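Local coordinates for protein 2-dehydropantoate 2-reductase (Geobacter metallireducens, PDB 3HN2) that probably catalyses the NADPH-dependent reduction of 2-dehydropantoate (ketopantoate) to (R)-pantoate, a step on the pathway to pantothenate, at residues A6-G11 against E86-P91; N194-L199 against N205-R210; R214-G219 against M289-M294. One frame throughout, in Å; residues are numbered along the deposited sequence.

Contact 1: residues A6-G11 against E86-P91; sequences AIVGAG and EELIRP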
loop_
_atom_site.group_PDB
_atom_site.type_symbol
_atom_site.label_atom_id
_atom_site.label_comp_id
_atom_site.label_asym_id
_atom_site.label_seq_id
_atom_site.Cartn_x
_atom_site.Cartn_y
_atom_site.Cartn_z
ATOM N N ALA A 6 -20.795 -9.599 -21.584
ATOM C CA ALA A 6 -21.917 -9.439 -20.658
ATOM C C ALA A 6 -21.406 -9.309 -19.230
ATOM O O ALA A 6 -20.535 -10.075 -18.813
ATOM C CB ALA A 6 -22.876 -10.615 -20.758
ATOM N N ILE A 7 -21.961 -8.356 -18.483
ATOM C CA ILE A 7 -21.591 -8.159 -17.077
ATOM C C ILE A 7 -22.669 -8.695 -16.150
ATOM O O ILE A 7 -23.795 -8.196 -16.137
ATOM C CB ILE A 7 -21.338 -6.659 -16.730
ATOM C CG1 ILE A 7 -20.345 -6.008 -17.707
ATOM C CG2 ILE A 7 -20.902 -6.509 -15.271
ATOM C CD1 ILE A 7 -18.958 -6.641 -17.724
ATOM N N VAL A 8 -22.315 -9.710 -15.369
ATOM C CA VAL A 8 -23.249 -10.333 -14.431
ATOM C C VAL A 8 -22.771 -10.109 -12.993
ATOM O O VAL A 8 -21.894 -10.805 -12.483
ATOM C CB VAL A 8 -23.465 -11.830 -14.766
ATOM C CG1 VAL A 8 -24.299 -12.520 -13.701
ATOM C CG2 VAL A 8 -24.137 -11.962 -16.131
ATOM N N GLY A 9 -23.352 -9.105 -12.354
ATOM C CA GLY A 9 -22.925 -8.687 -11.027
ATOM C C GLY A 9 -23.481 -7.314 -10.740
ATOM O O GLY A 9 -24.373 -7.163 -9.897
ATOM N N ALA A 10 -22.958 -6.325 -11.468
ATOM C CA ALA A 10 -23.326 -4.910 -11.325
ATOM C C ALA A 10 -23.016 -4.354 -9.933
ATOM O O ALA A 10 -23.723 -3.480 -9.419
ATOM C CB ALA A 10 -24.795 -4.663 -11.722
ATOM N N GLY A 11 -21.945 -4.868 -9.335
ATOM C CA GLY A 11 -21.472 -4.388 -8.050
ATOM C C GLY A 11 -20.427 -3.314 -8.249
ATOM O O GLY A 11 -20.358 -2.690 -9.308
ATOM N N GLU A 86 -27.306 -20.677 -12.677
ATOM C CA GLU A 86 -27.975 -21.318 -13.811
ATOM C C GLU A 86 -28.940 -20.384 -14.539
ATOM O O GLU A 86 -28.845 -20.240 -15.756
ATOM C CB GLU A 86 -28.671 -22.614 -13.364
ATOM C CG GLU A 86 -29.325 -23.430 -14.483
ATOM C CD GLU A 86 -30.845 -23.363 -14.447
ATOM O OE1 GLU A 86 -31.441 -22.805 -15.393
ATOM O OE2 GLU A 86 -31.444 -23.864 -13.468
ATOM N N GLU A 87 -29.833 -19.726 -13.797
ATOM C CA GLU A 87 -30.811 -18.814 -14.410
ATOM C C GLU A 87 -30.178 -17.588 -15.080
ATOM O O GLU A 87 -30.636 -17.151 -16.138
ATOM C CB GLU A 87 -31.908 -18.393 -13.415
ATOM C CG GLU A 87 -31.426 -17.682 -12.150
ATOM C CD GLU A 87 -32.425 -16.658 -11.620
ATOM O OE1 GLU A 87 -32.660 -16.640 -10.393
ATOM O OE2 GLU A 87 -32.973 -15.868 -12.424
ATOM N N LEU A 88 -29.108 -17.068 -14.478
ATOM C CA LEU A 88 -28.496 -15.816 -14.924
ATOM C C LEU A 88 -27.507 -15.956 -16.081
ATOM O O LEU A 88 -27.320 -15.012 -16.846
ATOM C CB LEU A 88 -27.812 -15.104 -13.749
ATOM C CG LEU A 88 -28.671 -14.531 -12.619
ATOM C CD1 LEU A 88 -27.786 -14.175 -11.447
ATOM C CD2 LEU A 88 -29.470 -13.317 -13.074
ATOM N N ILE A 89 -26.872 -17.119 -16.210
ATOM C CA ILE A 89 -25.788 -17.291 -17.184
ATOM C C ILE A 89 -26.154 -18.177 -18.394
ATOM O O ILE A 89 -25.729 -17.882 -19.512
ATOM C CB ILE A 89 -24.452 -17.716 -16.482
ATOM C CG1 ILE A 89 -24.005 -16.624 -15.501
ATOM C CG2 ILE A 89 -23.323 -17.968 -17.486
ATOM C CD1 ILE A 89 -23.041 -17.094 -14.429
ATOM N N ARG A 90 -26.960 -19.221 -18.180
ATOM C CA ARG A 90 -27.392 -20.139 -19.266
ATOM C C ARG A 90 -27.881 -19.510 -20.591
ATOM O O ARG A 90 -27.464 -19.977 -21.658
ATOM C CB ARG A 90 -28.354 -21.233 -18.736
ATOM C CG ARG A 90 -29.420 -21.768 -19.706
ATOM C CD ARG A 90 -28.918 -22.897 -20.611
ATOM N NE ARG A 90 -29.032 -24.215 -19.989
ATOM C CZ ARG A 90 -28.030 -24.864 -19.399
ATOM N NH1 ARG A 90 -28.243 -26.058 -18.865
ATOM N NH2 ARG A 90 -26.816 -24.328 -19.340
ATOM N N PRO A 91 -28.737 -18.451 -20.545
ATOM C CA PRO A 91 -29.100 -17.800 -21.819
ATOM C C PRO A 91 -27.953 -17.102 -22.571
ATOM O O PRO A 91 -28.078 -16.849 -23.770
ATOM C CB PRO A 91 -30.139 -16.755 -21.393
ATOM C CG PRO A 91 -30.636 -17.212 -20.071
ATOM C CD PRO A 91 -29.451 -17.815 -19.417
#
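Val8 meets Leu88 and Ile89 where the first strand of a Rossmann-type fold lies under a helix of the same domain. Strand 5-8 runs parallel between strands 28-31 and 72-75. The short helix 85-89 belongs to the beta-alpha-beta crossover that leaves strand 72-75 and returns as strand 98-101. The backbones come closest at Val8 and Leu88, whose CA atoms are 7.6 Å apart, a spacing that only side chains bridge. Val8 supplies 58 of the 107 Å² buried, against 29 Å² for Leu88 and 20 Å² for Ile89, so a single strand residue faces two consecutive residues of the helix.

The touching is done by one branch of the valine. The CA–CB bond of Val8 points toward the helix, and CG1, anti to the backbone N (chi1 173°), is the branch that makes both contacts. Leu88 answers with the base of its side chain, whereas Ile89, whose CB does not point at the strand, reaches back with its CG1 arm. Around this point Ile89 also touches Val75, and Leu88 touches Leu31, so the helix spans the strands on both sides of Val8.

After Val8 the chain leaves the strand through Gly9 and, two residues on, Gly11, part of a GxGxxG pattern consistent with a dinucleotide-binding turn for NADPH. At the contact, Val8 CG1 lies 4.4 Å from Leu88 CB and 4.5 Å from Ile89 CG1, the two directions diverging by about 61°, so the methyl sits over the notch between them.

Contact 2: residues N194-L199 against N205-R210; sequences NGLCAL and NLILAR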
loop_
_atom_site.group_PDB
_atom_site.type_symbol
_atom_site.label_atom_id
_atom_site.label_comp_id
_atom_site.label_asym_id
_atom_site.label_seq_id
_atom_site.Cartn_x
_atom_site.Cartn_y
_atom_site.Cartn_z
ATOM N N ASN A 194 -10.604 -8.848 5.749
ATOM C CA ASN A 194 -12.071 -8.863 5.610
ATOM C C ASN A 194 -12.785 -9.538 6.792
ATOM O O ASN A 194 -13.966 -9.289 7.026
ATOM C CB ASN A 194 -12.529 -9.462 4.279
ATOM C CG ASN A 194 -12.284 -8.535 3.111
ATOM O OD1 ASN A 194 -11.141 -8.221 2.783
ATOM N ND2 ASN A 194 -13.359 -8.096 2.471
ATOM N N GLY A 195 -12.054 -10.360 7.545
ATOM C CA GLY A 195 -12.563 -10.958 8.783
ATOM C C GLY A 195 -12.608 -10.042 9.999
ATOM O O GLY A 195 -13.682 -9.788 10.546
ATOM N N LEU A 196 -11.442 -9.555 10.419
ATOM C CA LEU A 196 -11.291 -8.776 11.663
ATOM C C LEU A 196 -12.003 -7.438 11.619
ATOM O O LEU A 196 -12.727 -7.090 12.545
ATOM C CB LEU A 196 -9.807 -8.553 11.979
ATOM C CG LEU A 196 -9.020 -9.477 12.921
ATOM C CD1 LEU A 196 -9.635 -10.857 13.114
ATOM C CD2 LEU A 196 -7.578 -9.586 12.450
ATOM N N CYS A 197 -11.799 -6.709 10.524
ATOM C CA CYS A 197 -12.409 -5.402 10.287
ATOM C C CYS A 197 -13.929 -5.404 10.333
ATOM O O CYS A 197 -14.528 -4.489 10.887
ATOM C CB CYS A 197 -11.956 -4.846 8.940
ATOM S SG CYS A 197 -10.181 -4.681 8.802
ATOM N N ALA A 198 -14.545 -6.417 9.730
ATOM C CA ALA A 198 -15.997 -6.542 9.729
ATOM C C ALA A 198 -16.514 -6.870 11.131
ATOM O O ALA A 198 -17.530 -6.326 11.572
ATOM C CB ALA A 198 -16.434 -7.600 8.726
ATOM N N LEU A 199 -15.787 -7.742 11.828
ATOM C CA LEU A 199 -16.125 -8.160 13.190
ATOM C C LEU A 199 -15.973 -7.038 14.228
ATOM O O LEU A 199 -16.882 -6.791 15.011
ATOM C CB LEU A 199 -15.246 -9.344 13.576
ATOM C CG LEU A 199 -15.262 -9.859 15.001
ATOM C CD1 LEU A 199 -16.598 -10.419 15.458
ATOM C CD2 LEU A 199 -14.120 -10.856 15.180
ATOM N N ASN A 205 -5.865 0.007 9.602
ATOM C CA ASN A 205 -4.776 0.663 10.346
ATOM C C ASN A 205 -4.791 0.413 11.851
ATOM O O ASN A 205 -3.738 0.357 12.481
ATOM C CB ASN A 205 -4.763 2.168 10.083
ATOM C CG ASN A 205 -6.042 2.852 10.523
ATOM O OD1 ASN A 205 -7.073 2.760 9.862
ATOM N ND2 ASN A 205 -5.977 3.552 11.645
ATOM N N LEU A 206 -5.989 0.258 12.407
ATOM C CA LEU A 206 -6.173 -0.036 13.818
ATOM C C LEU A 206 -5.789 -1.472 14.160
ATOM O O LEU A 206 -5.036 -1.690 15.115
ATOM C CB LEU A 206 -7.615 0.260 14.240
ATOM C CG LEU A 206 -8.088 1.717 14.131
ATOM C CD1 LEU A 206 -9.499 1.858 14.677
ATOM C CD2 LEU A 206 -7.140 2.672 14.848
ATOM N N ILE A 207 -6.297 -2.435 13.374
ATOM C CA ILE A 207 -5.926 -3.862 13.477
ATOM C C ILE A 207 -4.407 -4.018 13.444
ATOM O O ILE A 207 -3.838 -4.779 14.223
ATOM C CB ILE A 207 -6.583 -4.735 12.339
ATOM C CG1 ILE A 207 -8.025 -5.113 12.687
ATOM C CG2 ILE A 207 -5.808 -6.049 12.102
ATOM C CD1 ILE A 207 -9.070 -4.105 12.259
ATOM N N LEU A 208 -3.764 -3.261 12.557
ATOM C CA LEU A 208 -2.307 -3.228 12.426
ATOM C C LEU A 208 -1.556 -2.420 13.493
ATOM O O LEU A 208 -0.334 -2.495 13.553
ATOM C CB LEU A 208 -1.933 -2.689 11.038
ATOM C CG LEU A 208 -1.651 -3.659 9.879
ATOM C CD1 LEU A 208 -1.843 -5.133 10.248
ATOM C CD2 LEU A 208 -2.480 -3.290 8.660
ATOM N N ALA A 209 -2.261 -1.643 14.317
ATOM C CA ALA A 209 -1.573 -0.736 15.261
ATOM C C ALA A 209 -1.070 -1.431 16.521
ATOM O O ALA A 209 0.035 -1.151 16.977
ATOM C CB ALA A 209 -2.442 0.466 15.622
ATOM N N ARG A 210 -1.883 -2.332 17.075
ATOM C CA ARG A 210 -1.508 -3.101 18.261
ATOM C C ARG A 210 -0.587 -4.268 17.937
ATOM O O ARG A 210 -0.874 -5.068 17.043
ATOM C CB ARG A 210 -2.748 -3.607 19.000
ATOM C CG ARG A 210 -3.197 -2.691 20.112
ATOM C CD ARG A 210 -4.343 -3.284 20.916
ATOM N NE ARG A 210 -4.828 -2.330 21.910
ATOM C CZ ARG A 210 -5.758 -1.405 21.685
ATOM N NH1 ARG A 210 -6.118 -0.581 22.662
ATOM N NH2 ARG A 210 -6.334 -1.299 20.492
#
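With its CG1 set beside the backbone N (chi1 -82°) and its CG2 anti to that nitrogen, Ile207 lays two arms against helix 179-200, while Cys197, its SG also beside its own N (chi1 -58°), brings the sulfur alongside. Both arms press on Leu196, and the end of the longer one goes on to Cys197. That longer arm makes three of the four close approaches: CG1 of Ile207 is 3.9 Å from CB of Leu196, and beyond it CD1 of Ile207 lies 3.7 Å from SG of Cys197. The same CD1 is 4.1 Å from CA of Cys197, so it rests close to the helix backbone as well. The short arm, CG2 of Ile207, meets CD2 of Leu196 at 4.0 Å, and the two side chains cross at a slant. Ile207 accounts for 73 of the 132 Å² buried.

This packing folds helix 204-207 back against the end of helix 179-200, in the helical C-terminal domain of the ketopantoate reductase family, related to that of 6-phosphogluconate dehydrogenases. The CA atoms of Cys197 and Ile207 are 7.4 Å apart across the turn. Phe193 adds to the apolar surroundings of Ile207, Leu295 of helix 290-302 packs on Leu196, and Pro257 and Glu260 touch Cys197. Away from helix 179-200, the short helix meets the second subunit: Asn205 ND2 donates a hydrogen bond to Asn50 OD1 of that subunit, and Leu206 packs on its Ile49.

Contact 3: residues R214-G219 against M289-M294; sequences RKLVRG and MPRVEM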
loop_
_atom_site.group_PDB
_atom_site.type_symbol
_atom_site.label_atom_id
_atom_site.label_comp_id
_atom_site.label_asym_id
_atom_site.label_seq_id
_atom_site.Cartn_x
_atom_site.Cartn_y
_atom_site.Cartn_z
ATOM N N ARG A 214 -1.081 -7.680 15.445
ATOM C CA ARG A 214 -0.221 -8.009 14.305
ATOM C C ARG A 214 0.208 -9.469 14.394
ATOM O O ARG A 214 0.258 -10.164 13.379
ATOM C CB ARG A 214 1.017 -7.112 14.261
ATOM C CG ARG A 214 0.733 -5.635 14.075
ATOM C CD ARG A 214 2.031 -4.824 14.025
ATOM N NE ARG A 214 2.710 -4.984 12.741
ATOM C CZ ARG A 214 2.522 -4.200 11.683
ATOM N NH1 ARG A 214 3.182 -4.442 10.558
ATOM N NH2 ARG A 214 1.673 -3.178 11.739
ATOM N N LYS A 215 0.505 -9.918 15.616
ATOM C CA LYS A 215 0.848 -11.314 15.912
ATOM C C LYS A 215 -0.325 -12.254 15.602
ATOM O O LYS A 215 -0.123 -13.378 15.123
ATOM C CB LYS A 215 1.284 -11.443 17.375
ATOM C CG LYS A 215 1.735 -12.831 17.824
ATOM C CD LYS A 215 2.276 -12.769 19.249
ATOM C CE LYS A 215 2.787 -14.115 19.737
ATOM N NZ LYS A 215 1.716 -14.916 20.390
ATOM N N LEU A 216 -1.541 -11.773 15.860
ATOM C CA LEU A 216 -2.765 -12.483 15.511
ATOM C C LEU A 216 -2.889 -12.631 13.993
ATOM O O LEU A 216 -3.099 -13.731 13.503
ATOM C CB LEU A 216 -3.978 -11.724 16.033
ATOM C CG LEU A 216 -5.236 -12.448 16.523
ATOM C CD1 LEU A 216 -6.428 -11.583 16.150
ATOM C CD2 LEU A 216 -5.427 -13.876 15.996
ATOM N N VAL A 217 -2.763 -11.508 13.281
ATOM C CA VAL A 217 -2.804 -11.468 11.828
ATOM C C VAL A 217 -1.764 -12.415 11.245
ATOM O O VAL A 217 -2.087 -13.206 10.362
ATOM C CB VAL A 217 -2.639 -10.023 11.290
ATOM C CG1 VAL A 217 -2.429 -10.004 9.788
ATOM C CG2 VAL A 217 -3.867 -9.220 11.609
ATOM N N ARG A 218 -0.543 -12.366 11.782
ATOM C CA ARG A 218 0.513 -13.321 11.426
ATOM C C ARG A 218 0.049 -14.772 11.529
ATOM O O ARG A 218 0.260 -15.547 10.607
ATOM C CB ARG A 218 1.746 -13.130 12.309
ATOM C CG ARG A 218 2.661 -12.005 11.883
ATOM C CD ARG A 218 3.735 -11.786 12.923
ATOM N NE ARG A 218 4.232 -10.413 12.909
ATOM C CZ ARG A 218 4.595 -9.735 13.995
ATOM N NH1 ARG A 218 5.035 -8.489 13.880
ATOM N NH2 ARG A 218 4.508 -10.293 15.199
ATOM N N GLY A 219 -0.583 -15.114 12.654
ATOM C CA GLY A 219 -1.034 -16.469 12.935
ATOM C C GLY A 219 -2.150 -16.919 12.013
ATOM O O GLY A 219 -2.117 -18.044 11.495
ATOM N N MET A 289 -6.775 -25.448 11.489
ATOM C CA MET A 289 -6.981 -24.014 11.295
ATOM C C MET A 289 -7.921 -23.425 12.359
ATOM O O MET A 289 -9.059 -23.062 12.049
ATOM C CB MET A 289 -7.515 -23.733 9.886
ATOM C CG MET A 289 -6.447 -23.727 8.804
ATOM S SD MET A 289 -7.088 -23.936 7.133
ATOM C CE MET A 289 -7.270 -22.254 6.550
ATOM N N PRO A 290 -7.446 -23.323 13.621
ATOM C CA PRO A 290 -8.323 -22.884 14.717
ATOM C C PRO A 290 -8.748 -21.425 14.628
ATOM O O PRO A 290 -9.869 -21.084 15.014
ATOM C CB PRO A 290 -7.462 -23.098 15.971
ATOM C CG PRO A 290 -6.315 -23.954 15.534
ATOM C CD PRO A 290 -6.086 -23.612 14.105
ATOM N N ARG A 291 -7.864 -20.575 14.113
ATOM C CA ARG A 291 -8.121 -19.136 14.084
ATOM C C ARG A 291 -9.119 -18.766 12.997
ATOM O O ARG A 291 -10.085 -18.015 13.251
ATOM C CB ARG A 291 -6.815 -18.339 13.962
ATOM C CG ARG A 291 -5.998 -18.325 15.252
ATOM C CD ARG A 291 -4.681 -17.543 15.117
ATOM N NE ARG A 291 -3.663 -18.055 16.039
ATOM C CZ ARG A 291 -2.856 -19.087 15.790
ATOM N NH1 ARG A 291 -2.923 -19.747 14.638
ATOM N NH2 ARG A 291 -1.976 -19.473 16.700
ATOM N N VAL A 292 -8.917 -19.327 11.798
ATOM C CA VAL A 292 -9.871 -19.137 10.693
ATOM C C VAL A 292 -11.247 -19.614 11.148
ATOM O O VAL A 292 -12.258 -18.948 10.891
ATOM C CB VAL A 292 -9.403 -19.781 9.353
ATOM C CG1 VAL A 292 -10.265 -19.294 8.198
ATOM C CG2 VAL A 292 -7.920 -19.445 9.055
ATOM N N GLU A 293 -11.270 -20.666 11.957
ATOM C CA GLU A 293 -12.528 -21.269 12.386
ATOM C C GLU A 293 -13.261 -20.400 13.350
ATOM O O GLU A 293 -14.438 -20.109 13.151
ATOM C CB GLU A 293 -12.321 -22.651 13.003
ATOM C CG GLU A 293 -12.804 -23.779 12.099
ATOM C CD GLU A 293 -13.101 -25.056 12.858
ATOM O OE1 GLU A 293 -13.968 -25.032 13.756
ATOM O OE2 GLU A 293 -12.473 -26.089 12.545
ATOM N N MET A 294 -12.547 -19.986 14.392
ATOM C CA MET A 294 -13.057 -19.058 15.371
ATOM C C MET A 294 -13.570 -17.802 14.675
ATOM O O MET A 294 -14.703 -17.385 14.923
ATOM C CB MET A 294 -11.954 -18.720 16.367
ATOM C CG MET A 294 -12.417 -17.933 17.553
ATOM S SD MET A 294 -11.156 -17.899 18.813
ATOM C CE MET A 294 -11.754 -16.487 19.730
#
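The guanidinium of Arg291 has Gly219 over one face, with CA of Gly219 standing 4.0 Å above the plane of the Arg291 group and shifted toward its rim. On that same side, NH1 of Arg291 is 3.7 Å from O of Gly219, which stands well off the plane, too far to count as a hydrogen bond; its polar partner is instead Glu223 OE2, one turn further along helix 211-229, in a salt bridge. The flat group is thus laid over a glycine and held by a carboxylate beside it.

The chain of Arg291 explains the reach. CG lies beside the backbone N (chi1 -73°), and the run from CG to NE is extended, carrying the aliphatic part across the gap between the helices. CD of Arg291 meets CD2 of Leu216 at 3.8 Å, and it is 4.1 Å from C of Gly219. The leucine and arginine side chains slide past one another in opposite directions and meet at one point, CD2 against CD. Because Gly219 has no side chain, the charged end can settle close to the backbone: a CB built on Gly219 would come about 3.1 Å from NE of Arg291, too tight. Arg291 provides 67 of the 130 Å² buried. Lys215 NZ is 6.9 Å from NH2 of Arg291, a like charge that Glu223 would be expected to offset in part.

This is a surface contact joining helices 211-229 and 290-302 of the helical C-terminal domain of the ketopantoate reductase family. Glu223 also accepts a hydrogen bond at OE1 from Val292 N, near the start of helix 290-302, and thereby ties that end to helix 211-229. Nearer the core, Val217 packs on Phe193 and Leu196 of helix 179-200, and Val292 on Ile191 of the same helix and on Phe275 and Leu279 of helix 271-284.

How the contacts relate
Along the chain the three contacts come in series. Contact 1 lies in the N-terminal Rossmann-type domain, while contacts 2 and 3 share the helical C-terminal domain, on the opposite side of the chain's centre. The centre of contact 1 is 33 Å from that of contact 2 and 35 Å from that of contact 3, with no touch to either. Contacts 2 and 3 are 12 Å apart, centre to centre, and adjoin: helix 204-207 leads into helix 211-229, Leu208 O lies 2.8 Å from Arg214 NH2, a probable hydrogen bond, and Val217 packs on both Leu196 and Ile207. Contact 1 thus belongs to the probable cofactor-binding domain, contacts 2 and 3 to joined helices.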